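Local coordinates for protein acetate kinase (Entamoeba histolytica, PDB 4H0O) that probably interconverts acetate and acetyl phosphate as a magnesium-dependent, apparently pyrophosphate-using kinase with the ribonuclease H-like fold of the ASKHA superfamily, at residues L26-F31 with I81-E86; V343-C348 with I356-S361. All blocks are in the same frame, centred on the assembly; numbering follows the deposited sequence.

Contact 1. Residues L26-F31 with I81-E86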
ATOM      1  N   LEU B  26      -9.613  -0.385 -34.537  1.00 48.65           N
ATOM      2  CA  LEU B  26      -8.364   0.361 -34.602  1.00 41.12           C
ATOM      3  C   LEU B  26      -8.674   1.787 -35.037  1.00 35.04           C
ATOM      4  O   LEU B  26      -9.426   1.997 -35.990  1.00 36.59           O
ATOM      5  CB  LEU B  26      -7.407  -0.290 -35.605  1.00 35.31           C
ATOM      6  CG  LEU B  26      -6.121   0.479 -35.915  1.00 36.08           C
ATOM      7  CD1 LEU B  26      -5.260   0.581 -34.671  1.00 36.06           C
ATOM      8  CD2 LEU B  26      -5.341  -0.167 -37.055  1.00 36.53           C
ATOM      9  N   THR B  27      -8.113   2.764 -34.331  1.00 34.81           N
ATOM     10  CA  THR B  27      -8.236   4.162 -34.731  1.00 44.18           C
ATOM     11  C   THR B  27      -6.868   4.723 -35.106  1.00 38.16           C
ATOM     12  O   THR B  27      -5.838   4.163 -34.725  1.00 37.26           O
ATOM     13  CB  THR B  27      -8.853   5.030 -33.618  1.00 37.02           C
ATOM     14  OG1 THR B  27      -7.935   5.130 -32.524  1.00 37.67           O
ATOM     15  CG2 THR B  27     -10.158   4.423 -33.130  1.00 41.25           C
ATOM     16  N   TYR B  28      -6.860   5.826 -35.851  1.00 38.87           N
ATOM     17  CA  TYR B  28      -5.606   6.455 -36.254  1.00 38.83           C
ATOM     18  C   TYR B  28      -5.768   7.958 -36.406  1.00 38.48           C
ATOM     19  O   TYR B  28      -6.873   8.457 -36.613  1.00 33.35           O
ATOM     20  CB  TYR B  28      -5.090   5.865 -37.573  1.00 35.12           C
ATOM     21  CG  TYR B  28      -5.755   6.434 -38.813  1.00 40.22           C
ATOM     22  CD1 TYR B  28      -6.920   5.872 -39.318  1.00 37.52           C
ATOM     23  CD2 TYR B  28      -5.207   7.522 -39.488  1.00 39.39           C
ATOM     24  CE1 TYR B  28      -7.523   6.381 -40.452  1.00 42.09           C
ATOM     25  CE2 TYR B  28      -5.807   8.042 -40.617  1.00 43.93           C
ATOM     26  CZ  TYR B  28      -6.962   7.467 -41.095  1.00 45.58           C
ATOM     27  OH  TYR B  28      -7.558   7.979 -42.222  1.00 40.37           O
ATOM     28  N   LYS B  29      -4.653   8.673 -36.316  1.00 41.73           N
ATOM     29  CA  LYS B  29      -4.627  10.094 -36.620  1.00 44.80           C
ATOM     30  C   LYS B  29      -3.354  10.417 -37.392  1.00 44.82           C
ATOM     31  O   LYS B  29      -2.335   9.741 -37.231  1.00 38.05           O
ATOM     32  CB  LYS B  29      -4.691  10.927 -35.337  1.00 52.05           C
ATOM     33  CG  LYS B  29      -6.027  10.884 -34.611  1.00 50.24           C
ATOM     34  CD  LYS B  29      -6.059  11.892 -33.467  1.00 63.06           C
ATOM     35  CE  LYS B  29      -7.345  11.794 -32.657  1.00 66.02           C
ATOM     36  NZ  LYS B  29      -8.545  12.179 -33.452  1.00 74.84           N
ATOM     37  N   VAL B  30      -3.420  11.437 -38.242  1.00 37.37           N
ATOM     38  CA  VAL B  30      -2.230  11.937 -38.919  1.00 39.65           C
ATOM     39  C   VAL B  30      -1.997  13.386 -38.509  1.00 43.61           C
ATOM     40  O   VAL B  30      -2.924  14.201 -38.533  1.00 42.33           O
ATOM     41  CB  VAL B  30      -2.346  11.835 -40.456  1.00 45.27           C
ATOM     42  CG1 VAL B  30      -1.064  12.328 -41.117  1.00 35.79           C
ATOM     43  CG2 VAL B  30      -2.628  10.404 -40.872  1.00 36.19           C
ATOM     44  N   PHE B  31      -0.765  13.701 -38.119  1.00 40.31           N
ATOM     45  CA  PHE B  31      -0.439  15.055 -37.686  1.00 43.98           C
ATOM     46  C   PHE B  31       0.495  15.772 -38.656  1.00 41.87           C
ATOM     47  O   PHE B  31       1.436  15.178 -39.189  1.00 43.66           O
ATOM     48  CB  PHE B  31       0.195  15.043 -36.290  1.00 41.77           C
ATOM     49  CG  PHE B  31      -0.741  14.610 -35.199  1.00 49.90           C
ATOM     50  CD1 PHE B  31      -1.541  15.535 -34.542  1.00 44.42           C
ATOM     51  CD2 PHE B  31      -0.813  13.279 -34.818  1.00 45.80           C
ATOM     52  CE1 PHE B  31      -2.399  15.136 -33.530  1.00 47.28           C
ATOM     53  CE2 PHE B  31      -1.668  12.874 -33.809  1.00 45.58           C
ATOM     54  CZ  PHE B  31      -2.462  13.802 -33.165  1.00 47.05           C
ATOM     55  N   ILE B  81      -3.502   2.439 -44.327  1.00 32.50           N
ATOM     56  CA  ILE B  81      -2.305   2.858 -45.049  1.00 33.14           C
ATOM     57  C   ILE B  81      -2.584   2.975 -46.548  1.00 44.77           C
ATOM     58  O   ILE B  81      -2.124   3.911 -47.209  1.00 40.42           O
ATOM     59  CB  ILE B  81      -1.144   1.861 -44.800  1.00 42.87           C
ATOM     60  CG1 ILE B  81      -0.683   1.935 -43.341  1.00 37.79           C
ATOM     61  CG2 ILE B  81       0.022   2.126 -45.741  1.00 38.61           C
ATOM     62  CD1 ILE B  81       0.290   0.842 -42.942  1.00 33.34           C
ATOM     63  N   GLN B  82      -3.349   2.024 -47.074  1.00 45.52           N
ATOM     64  CA  GLN B  82      -3.740   2.033 -48.478  1.00 47.99           C
ATOM     65  C   GLN B  82      -4.609   3.246 -48.819  1.00 44.53           C
ATOM     66  O   GLN B  82      -4.429   3.870 -49.866  1.00 44.72           O
ATOM     67  CB  GLN B  82      -4.472   0.734 -48.827  1.00 55.44           C
ATOM     68  CG  GLN B  82      -5.138   0.725 -50.194  1.00 56.51           C
ATOM     69  CD  GLN B  82      -5.612  -0.661 -50.591  1.00 79.47           C
ATOM     70  OE1 GLN B  82      -4.969  -1.662 -50.272  1.00 75.50           O
ATOM     71  NE2 GLN B  82      -6.744  -0.725 -51.285  1.00 79.87           N
ATOM     72  N   PHE B  83      -5.541   3.579 -47.930  1.00 34.22           N
ATOM     73  CA  PHE B  83      -6.419   4.728 -48.126  1.00 39.83           C
ATOM     74  C   PHE B  83      -5.628   6.027 -48.212  1.00 45.46           C
ATOM     75  O   PHE B  83      -5.930   6.891 -49.036  1.00 46.83           O
ATOM     76  CB  PHE B  83      -7.439   4.823 -46.988  1.00 36.44           C
ATOM     77  CG  PHE B  83      -8.177   6.140 -46.929  1.00 40.76           C
ATOM     78  CD1 PHE B  83      -9.309   6.354 -47.704  1.00 41.18           C
ATOM     79  CD2 PHE B  83      -7.752   7.154 -46.081  1.00 43.83           C
ATOM     80  CE1 PHE B  83      -9.993   7.559 -47.644  1.00 47.67           C
ATOM     81  CE2 PHE B  83      -8.431   8.362 -46.018  1.00 42.82           C
ATOM     82  CZ  PHE B  83      -9.551   8.563 -46.800  1.00 50.77           C
ATOM     83  N   LEU B  84      -4.629   6.166 -47.346  1.00 42.39           N
ATOM     84  CA  LEU B  84      -3.826   7.382 -47.285  1.00 40.86           C
ATOM     85  C   LEU B  84      -2.979   7.558 -48.546  1.00 48.05           C
ATOM     86  O   LEU B  84      -2.786   8.680 -49.020  1.00 44.16           O
ATOM     87  CB  LEU B  84      -2.946   7.376 -46.031  1.00 37.80           C
ATOM     88  CG  LEU B  84      -3.716   7.312 -44.709  1.00 46.76           C
ATOM     89  CD1 LEU B  84      -2.795   7.008 -43.535  1.00 33.23           C
ATOM     90  CD2 LEU B  84      -4.472   8.611 -44.469  1.00 43.05           C
ATOM     91  N   LYS B  85      -2.478   6.447 -49.082  1.00 41.28           N
ATOM     92  CA  LYS B  85      -1.726   6.466 -50.331  1.00 40.26           C
ATOM     93  C   LYS B  85      -2.619   6.901 -51.485  1.00 44.13           C
ATOM     94  O   LYS B  85      -2.236   7.751 -52.289  1.00 51.86           O
ATOM     95  CB  LYS B  85      -1.130   5.085 -50.619  1.00 43.56           C
ATOM     96  CG  LYS B  85       0.080   4.728 -49.767  1.00 43.53           C
ATOM     97  CD  LYS B  85       0.565   3.312 -50.068  1.00 50.56           C
ATOM     98  CE  LYS B  85       1.868   3.004 -49.344  1.00 56.36           C
ATOM     99  NZ  LYS B  85       2.329   1.609 -49.593  1.00 60.01           N
ATOM    100  N   GLU B  86      -3.815   6.321 -51.556  1.00 44.94           N
ATOM    101  CA  GLU B  86      -4.766   6.632 -52.621  1.00 52.99           C
ATOM    102  C   GLU B  86      -5.273   8.076 -52.572  1.00 47.28           C
ATOM    103  O   GLU B  86      -5.699   8.625 -53.588  1.00 50.16           O
ATOM    104  CB  GLU B  86      -5.941   5.648 -52.605  1.00 44.59           C
ATOM    105  CG  GLU B  86      -5.584   4.248 -53.103  1.00 59.59           C
ATOM    106  CD  GLU B  86      -6.752   3.280 -53.032  1.00 71.93           C
ATOM    107  OE1 GLU B  86      -7.808   3.656 -52.478  1.00 75.35           O
ATOM    108  OE2 GLU B  86      -6.614   2.142 -53.529  1.00 69.89           O
TER

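Contact 2. Residues V343-C348 with I356-S361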
ATOM      1  N   VAL B 343     -13.508  14.923  -6.855  1.00 27.24           N
ATOM      2  CA  VAL B 343     -12.342  14.129  -6.475  1.00 29.88           C
ATOM      3  C   VAL B 343     -11.180  15.029  -6.064  1.00 31.76           C
ATOM      4  O   VAL B 343     -10.546  14.803  -5.030  1.00 36.35           O
ATOM      5  CB  VAL B 343     -11.907  13.171  -7.611  1.00 34.41           C
ATOM      6  CG1 VAL B 343     -10.483  12.679  -7.396  1.00 32.52           C
ATOM      7  CG2 VAL B 343     -12.865  11.992  -7.703  1.00 33.25           C
ATOM      8  N   ARG B 344     -10.917  16.054  -6.871  1.00 32.23           N
ATOM      9  CA  ARG B 344      -9.843  17.004  -6.590  1.00 31.55           C
ATOM     10  C   ARG B 344     -10.094  17.742  -5.280  1.00 38.09           C
ATOM     11  O   ARG B 344      -9.176  17.940  -4.482  1.00 37.78           O
ATOM     12  CB  ARG B 344      -9.695  18.012  -7.738  1.00 33.09           C
ATOM     13  CG  ARG B 344      -9.327  17.393  -9.090  1.00 39.08           C
ATOM     14  CD  ARG B 344      -9.024  18.473 -10.125  1.00 34.31           C
ATOM     15  NE  ARG B 344     -10.179  19.326 -10.399  1.00 38.12           N
ATOM     16  CZ  ARG B 344     -10.837  19.346 -11.553  1.00 43.23           C
ATOM     17  NH1 ARG B 344     -10.450  18.567 -12.553  1.00 36.11           N
ATOM     18  NH2 ARG B 344     -11.880  20.153 -11.713  1.00 38.14           N
ATOM     19  N   LYS B 345     -11.343  18.145  -5.064  1.00 25.41           N
ATOM     20  CA  LYS B 345     -11.720  18.843  -3.840  1.00 37.85           C
ATOM     21  C   LYS B 345     -11.536  17.935  -2.628  1.00 32.94           C
ATOM     22  O   LYS B 345     -10.982  18.350  -1.610  1.00 29.19           O
ATOM     23  CB  LYS B 345     -13.170  19.332  -3.925  1.00 39.71           C
ATOM     24  CG  LYS B 345     -13.648  20.116  -2.710  1.00 38.38           C
ATOM     25  CD  LYS B 345     -12.633  21.173  -2.293  1.00 41.82           C
ATOM     26  CE  LYS B 345     -13.262  22.233  -1.398  1.00 49.52           C
ATOM     27  NZ  LYS B 345     -14.243  21.658  -0.442  1.00 60.06           N
ATOM     28  N   ALA B 346     -11.989  16.692  -2.750  1.00 28.56           N
ATOM     29  CA  ALA B 346     -11.863  15.734  -1.659  1.00 36.42           C
ATOM     30  C   ALA B 346     -10.398  15.541  -1.270  1.00 31.16           C
ATOM     31  O   ALA B 346     -10.062  15.499  -0.086  1.00 28.66           O
ATOM     32  CB  ALA B 346     -12.502  14.409  -2.035  1.00 29.09           C
ATOM     33  N   ILE B 347      -9.530  15.432  -2.271  1.00 28.41           N
ATOM     34  CA  ILE B 347      -8.101  15.266  -2.024  1.00 29.98           C
ATOM     35  C   ILE B 347      -7.490  16.511  -1.373  1.00 33.56           C
ATOM     36  O   ILE B 347      -6.784  16.416  -0.363  1.00 32.31           O
ATOM     37  CB  ILE B 347      -7.340  14.925  -3.320  1.00 28.38           C
ATOM     38  CG1 ILE B 347      -7.728  13.530  -3.812  1.00 28.70           C
ATOM     39  CG2 ILE B 347      -5.844  14.992  -3.094  1.00 29.22           C
ATOM     40  CD1 ILE B 347      -7.594  12.454  -2.748  1.00 30.99           C
ATOM     41  N   CYS B 348      -7.768  17.679  -1.944  1.00 23.30           N
ATOM     42  CA  CYS B 348      -7.185  18.922  -1.442  1.00 27.01           C
ATOM     43  C   CYS B 348      -7.618  19.266  -0.013  1.00 35.08           C
ATOM     44  O   CYS B 348      -6.866  19.902   0.731  1.00 36.67           O
ATOM     45  CB  CYS B 348      -7.481  20.082  -2.397  1.00 28.13           C
ATOM     46  SG  CYS B 348      -6.681  19.905  -4.020  1.00 40.31           S
ATOM     47  N   ILE B 356      -2.296  23.701   1.114  1.00 39.67           N
ATOM     48  CA  ILE B 356      -3.063  23.774  -0.127  1.00 35.96           C
ATOM     49  C   ILE B 356      -4.295  24.661   0.034  1.00 41.34           C
ATOM     50  O   ILE B 356      -5.242  24.313   0.745  1.00 44.91           O
ATOM     51  CB  ILE B 356      -3.479  22.376  -0.647  1.00 41.37           C
ATOM     52  CG1 ILE B 356      -2.259  21.630  -1.186  1.00 35.43           C
ATOM     53  CG2 ILE B 356      -4.522  22.496  -1.752  1.00 38.62           C
ATOM     54  CD1 ILE B 356      -2.569  20.260  -1.770  1.00 36.15           C
ATOM     55  N   GLU B 357      -4.266  25.813  -0.632  1.00 40.82           N
ATOM     56  CA  GLU B 357      -5.371  26.761  -0.606  1.00 41.77           C
ATOM     57  C   GLU B 357      -6.036  26.763  -1.975  1.00 47.11           C
ATOM     58  O   GLU B 357      -5.557  27.410  -2.910  1.00 43.74           O
ATOM     59  CB  GLU B 357      -4.855  28.158  -0.262  1.00 53.20           C
ATOM     60  CG  GLU B 357      -3.838  28.162   0.871  1.00 61.15           C
ATOM     61  CD  GLU B 357      -3.287  29.545   1.179  1.00 76.51           C
ATOM     62  OE1 GLU B 357      -3.272  30.405   0.270  1.00 68.73           O
ATOM     63  OE2 GLU B 357      -2.869  29.768   2.335  1.00 68.01           O
ATOM     64  N   LEU B 358      -7.141  26.033  -2.087  1.00 43.72           N
ATOM     65  CA  LEU B 358      -7.782  25.799  -3.375  1.00 44.47           C
ATOM     66  C   LEU B 358      -8.786  26.896  -3.730  1.00 46.75           C
ATOM     67  O   LEU B 358      -9.624  27.272  -2.907  1.00 46.56           O
ATOM     68  CB  LEU B 358      -8.477  24.432  -3.370  1.00 35.90           C
ATOM     69  CG  LEU B 358      -8.687  23.749  -4.722  1.00 39.59           C
ATOM     70  CD1 LEU B 358      -7.353  23.365  -5.341  1.00 39.78           C
ATOM     71  CD2 LEU B 358      -9.572  22.526  -4.581  1.00 39.29           C
ATOM     72  N   ASP B 359      -8.693  27.420  -4.950  1.00 50.22           N
ATOM     73  CA  ASP B 359      -9.724  28.318  -5.455  1.00 45.52           C
ATOM     74  C   ASP B 359     -10.908  27.451  -5.871  1.00 47.66           C
ATOM     75  O   ASP B 359     -10.899  26.845  -6.949  1.00 42.17           O
ATOM     76  CB  ASP B 359      -9.208  29.145  -6.637  1.00 44.94           C
ATOM     77  CG  ASP B 359     -10.099  30.342  -6.954  1.00 53.15           C
ATOM     78  OD1 ASP B 359     -11.327  30.259  -6.735  1.00 49.42           O
ATOM     79  OD2 ASP B 359      -9.566  31.372  -7.425  1.00 52.68           O
ATOM     80  N   ASP B 360     -11.914  27.382  -5.004  1.00 42.76           N
ATOM     81  CA  ASP B 360     -13.047  26.480  -5.199  1.00 47.01           C
ATOM     82  C   ASP B 360     -13.905  26.827  -6.415  1.00 53.23           C
ATOM     83  O   ASP B 360     -14.564  25.953  -6.983  1.00 47.32           O
ATOM     84  CB  ASP B 360     -13.907  26.411  -3.932  1.00 44.86           C
ATOM     85  CG  ASP B 360     -13.239  25.629  -2.818  1.00 56.64           C
ATOM     86  OD1 ASP B 360     -12.490  24.680  -3.132  1.00 62.15           O
ATOM     87  OD2 ASP B 360     -13.457  25.959  -1.634  1.00 71.43           O
ATOM     88  N   SER B 361     -13.890  28.093  -6.820  1.00 51.54           N
ATOM     89  CA  SER B 361     -14.665  28.522  -7.979  1.00 52.65           C
ATOM     90  C   SER B 361     -14.000  28.072  -9.279  1.00 44.02           C
ATOM     91  O   SER B 361     -14.680  27.652 -10.216  1.00 53.09           O
ATOM     92  CB  SER B 361     -14.859  30.040  -7.970  1.00 48.33           C
ATOM     93  OG  SER B 361     -15.841  30.429  -8.912  1.00 60.73           O
TER

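Contact 1. Residues L26-F31 with I81-E86
With chi1 at 81°, Tyr28 places its ring between its own backbone N and carbonyl carbon and sends the hydroxyl off strand 26-31 to the helix, where Leu84, whose CG stands anti to its carbonyl carbon (chi1 -60°), reaches back. The two side chains run past each other in opposite directions: Leu84 CD2 lies 3.9 Å from Tyr28 OH and 4.1 Å from Tyr28 CE2, oblique to the ring. The Phe83 side chain crosses that of Tyr28 at about a right angle, its CE2 3.9 Å from Tyr28 OH, which lies oblique to the Phe83 ring. This oxygen hydrogen-bonds His57 ND1, and the His57 ring in turn stacks on Phe83. Further along the strand, Val30 CG2 approaches Leu84 CD1 at 4.3 Å and also sits in plane at the edge of the Tyr28 ring. The axes of the strand and helix segments come no closer than 11.7 Å, at 34°, so side-chain ends alone bridge the gap, burying 123 Å². In this helix-on-sheet packing of the ribonuclease H-like fold, helix 73-86 lies over one face of the sheet, also receiving Leu26 on Ala77, while strand 26-31 pairs with strands 16-21 and 36-44 and Phe31 packs on helix 390-402.

Contact 2. Residues V343-C348 with I356-S361
Cys348 on helix 341-350 meets Ile356 and Leu358 within the ribonuclease H-like fold, where the extended 356-359 runs back past that helix and leads into helix 360-365. The returning segment is close: the CA atoms of Cys348 and Ile356 are 6.5 Å apart, and 247 Å² is buried in all. Cys348 points its side chain at this segment, and its CB has Ile356 CG2 and Leu358 CD2 each at 3.9 Å. Its SG touches both methyls of Leu358, CD1 at 3.8 Å and CD2 almost as near, with Ile356 CG2 a little farther off. Leu358 offers them because its CG stands anti to its backbone N (chi1 -155°).

Lys345, one turn earlier, can be followed outward. Its CB leaves the helix without pointing at the other segment, and CG, anti to the backbone N, starts a chain that bends at chi2 (47°) and again at chi4. CD lies 3.6 Å from Asp360 OD1 and 4.1 Å from Leu358 CD2. CE comes to Asp360 OD1 at 3.1 Å, the lysine and aspartate side chains crossing at about a right angle. The ammonium NZ does not follow: it makes its salt bridge with Asp349 on its own helix, leaving Asp360 a neighbouring opposite charge rather than a salt-bridge partner.

Around this contact, Cys348 and Ile356 both touch Val383 of strand 382-385, which places the apolar end against the sheet, while Ile347 faces helix 299-324. Arg344 ties helix 341-350 to helix 360-365 through its NE bond to Asn363 OD1. Where helix 360-365 begins, Asp359 is the N-cap, its OD1 accepting a weak bond from Ser361 N at 3.4 Å with an N-H...O angle of 138°.

Overall arrangement
Contact 1 and contact 2 share no elements: their centres lie 42 Å apart, on opposite sides of the chain's centre, and their nearest atoms are about 21 Å from each other. Each belongs to a different sheet region, the first at the eight-stranded sheet and the second beside the six-stranded one. All four touching residues of contact 1 are buried; contact 2 is only partly so, for Lys345, Leu358 and Asp360 are partly exposed while Cys348 and Ile356 are buried. Contact 1 is apolar apart from a buried tyrosine hydroxyl with a hydrogen-bond partner outside the segments, whereas contact 2, burying twice the area, combines thiol-aliphatic packing with a nearby charged pair that is not salt-bridged.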